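Local coordinates for protein aromatic-amino-acid:2-oxoglutarate transaminase (Candida albicans, PDB 6HND) that probably transfers amino groups between aromatic amino acids (perhaps also 2-aminoadipate) and 2-oxo acids such as 2-oxoglutarate, using pyridoxal 5'-phosphate, at residues Leu459-Ser464 and Thr510-Glu515. Sequence-based numbering, arbitrary orientation.
Sequences LWKLIS and TDAVYE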
loop_
_atom_site.group_PDB
_atom_site.type_symbol
_atom_site.label_atom_id
_atom_site.label_comp_id
_atom_site.label_asym_id
_atom_site.label_seq_id
_atom_site.Cartn_x
_atom_site.Cartn_y
_atom_site.Cartn_z
ATOM N N LEU B 459 9.949 14.492 -31.895
ATOM C CA LEU B 459 10.357 14.153 -30.507
ATOM C C LEU B 459 11.887 14.004 -30.468
ATOM O O LEU B 459 12.520 14.641 -29.597
ATOM C CB LEU B 459 9.655 12.878 -30.035
ATOM C CG LEU B 459 9.863 12.539 -28.555
ATOM C CD1 LEU B 459 9.318 13.640 -27.649
ATOM C CD2 LEU B 459 9.238 11.186 -28.200
ATOM N N TRP B 460 12.474 13.235 -31.396
ATOM C CA TRP B 460 13.951 13.103 -31.491
ATOM C C TRP B 460 14.589 14.501 -31.542
ATOM O O TRP B 460 15.568 14.713 -30.821
ATOM C CB TRP B 460 14.364 12.266 -32.698
ATOM C CG TRP B 460 14.088 10.810 -32.545
ATOM C CD1 TRP B 460 13.214 10.051 -33.271
ATOM C CD2 TRP B 460 14.706 9.932 -31.593
ATOM N NE1 TRP B 460 13.261 8.755 -32.840
ATOM C CE2 TRP B 460 14.156 8.653 -31.808
ATOM C CE3 TRP B 460 15.661 10.102 -30.587
ATOM C CZ2 TRP B 460 14.534 7.553 -31.040
ATOM C CZ3 TRP B 460 16.024 9.018 -29.823
ATOM C CH2 TRP B 460 15.467 7.762 -30.047
ATOM N N LYS B 461 14.029 15.429 -32.327
ATOM C CA LYS B 461 14.537 16.824 -32.461
ATOM C C LYS B 461 14.535 17.566 -31.108
ATOM O O LYS B 461 15.530 18.257 -30.793
ATOM C CB LYS B 461 13.690 17.599 -33.473
ATOM C CG LYS B 461 14.371 18.834 -34.028
ATOM C CD LYS B 461 15.765 18.529 -34.554
ATOM C CE LYS B 461 16.227 19.490 -35.610
ATOM N NZ LYS B 461 17.644 19.239 -35.938
ATOM N N LEU B 462 13.444 17.471 -30.349
ATOM C CA LEU B 462 13.328 18.106 -29.008
ATOM C C LEU B 462 14.426 17.525 -28.109
ATOM O O LEU B 462 15.128 18.318 -27.443
ATOM C CB LEU B 462 11.948 17.842 -28.388
ATOM C CG LEU B 462 10.722 18.377 -29.130
ATOM C CD1 LEU B 462 9.495 18.170 -28.280
ATOM C CD2 LEU B 462 10.852 19.833 -29.470
ATOM N N ILE B 463 14.573 16.189 -28.087
ATOM C CA ILE B 463 15.603 15.500 -27.245
ATOM C C ILE B 463 16.982 16.057 -27.625
ATOM O O ILE B 463 17.695 16.494 -26.704
ATOM C CB ILE B 463 15.530 13.969 -27.363
ATOM C CG1 ILE B 463 14.190 13.422 -26.853
ATOM C CG2 ILE B 463 16.713 13.325 -26.649
ATOM C CD1 ILE B 463 13.907 11.999 -27.282
ATOM N N SER B 464 17.296 16.157 -28.922
ATOM C CA SER B 464 18.573 16.741 -29.428
ATOM C C SER B 464 18.696 18.215 -29.023
ATOM O O SER B 464 19.823 18.617 -28.706
ATOM C CB SER B 464 18.782 16.546 -30.912
ATOM O OG SER B 464 17.808 17.222 -31.662
ATOM N N THR B 510 10.486 25.476 -28.646
ATOM C CA THR B 510 10.022 26.270 -29.800
ATOM C C THR B 510 11.128 26.383 -30.857
ATOM O O THR B 510 10.756 26.366 -32.050
ATOM C CB THR B 510 9.475 27.591 -29.267
ATOM O OG1 THR B 510 10.470 28.164 -28.417
ATOM C CG2 THR B 510 8.195 27.360 -28.502
ATOM N N ASP B 511 12.402 26.501 -30.451
ATOM C CA ASP B 511 13.585 26.469 -31.356
ATOM C C ASP B 511 13.589 25.133 -32.114
ATOM O O ASP B 511 13.753 25.121 -33.349
ATOM C CB ASP B 511 14.905 26.578 -30.591
ATOM C CG ASP B 511 15.293 27.938 -30.022
ATOM O OD1 ASP B 511 14.644 28.969 -30.354
ATOM O OD2 ASP B 511 16.267 27.948 -29.228
ATOM N N ALA B 512 13.423 24.027 -31.399
ATOM C CA ALA B 512 13.398 22.674 -31.998
ATOM C C ALA B 512 12.238 22.545 -33.004
ATOM O O ALA B 512 12.459 21.975 -34.077
ATOM C CB ALA B 512 13.305 21.649 -30.898
ATOM N N VAL B 513 11.036 23.054 -32.683
ATOM C CA VAL B 513 9.858 22.941 -33.594
ATOM C C VAL B 513 10.123 23.807 -34.824
ATOM O O VAL B 513 9.875 23.322 -35.960
ATOM C CB VAL B 513 8.508 23.298 -32.941
ATOM C CG1 VAL B 513 7.384 23.098 -33.947
ATOM C CG2 VAL B 513 8.209 22.497 -31.677
ATOM N N TYR B 514 10.603 25.032 -34.606
ATOM C CA TYR B 514 10.985 25.988 -35.673
ATOM C C TYR B 514 11.945 25.321 -36.663
ATOM O O TYR B 514 11.662 25.354 -37.873
ATOM C CB TYR B 514 11.664 27.244 -35.128
ATOM C CG TYR B 514 11.917 28.243 -36.230
ATOM C CD1 TYR B 514 10.865 28.974 -36.755
ATOM C CD2 TYR B 514 13.172 28.402 -36.804
ATOM C CE1 TYR B 514 11.054 29.861 -37.799
ATOM C CE2 TYR B 514 13.378 29.290 -37.854
ATOM C CZ TYR B 514 12.312 30.022 -38.357
ATOM O OH TYR B 514 12.444 30.901 -39.395
ATOM N N GLU B 515 13.044 24.738 -36.176
ATOM C CA GLU B 515 14.036 24.094 -37.068
ATOM C C GLU B 515 13.334 22.964 -37.805
ATOM O O GLU B 515 13.551 22.822 -39.018
ATOM C CB GLU B 515 15.263 23.573 -36.324
ATOM C CG GLU B 515 16.469 23.347 -37.243
ATOM C CD GLU B 515 17.435 22.258 -36.785
ATOM O OE1 GLU B 515 17.516 21.192 -37.472
ATOM O OE2 GLU B 515 18.098 22.453 -35.733
#
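Leu462 and Ala512 meet where two helices of the small C-terminal domain of this aminotransferase pack together. The helices, 451-465 and 499-518, lie beside the antiparallel sheet that holds strands 438-443 and 488-492. Their local axes come within 8.8 Å and run at 132°, closer to antiparallel than to parallel. The PLP pocket is remote.

The apolar part is small. Leu462 CD2 meets Ala512 CB at 3.4 Å, tighter than usual van der Waals contact. The short Ala512 side chain is consistent with the close backbones; Leu462 CA and Ala512 CA are 5.5 Å apart. Val513 CG2 touches the same Leu462 CD2 more loosely, at 4.4 Å. On the sheet side, Leu462 touches Phe489 and Val513 touches Phe441, so both helices reach the sheet.

The charged part is a salt bridge from Lys461 NZ to Glu515 OE1, and the two side chains cross at about a right angle. The position of OE1 is less certain in the model, so the bridge length carries little weight. Glu515 OE2 is hydrogen-bonded to Tyr465 OH, and Lys461 NZ to Phe523 O. The Lys461 chain bends at chi2. Nearer the backbone, with CG anti to N (chi1 -160°), Lys461 CG lies 3.7 Å from Ala512 O.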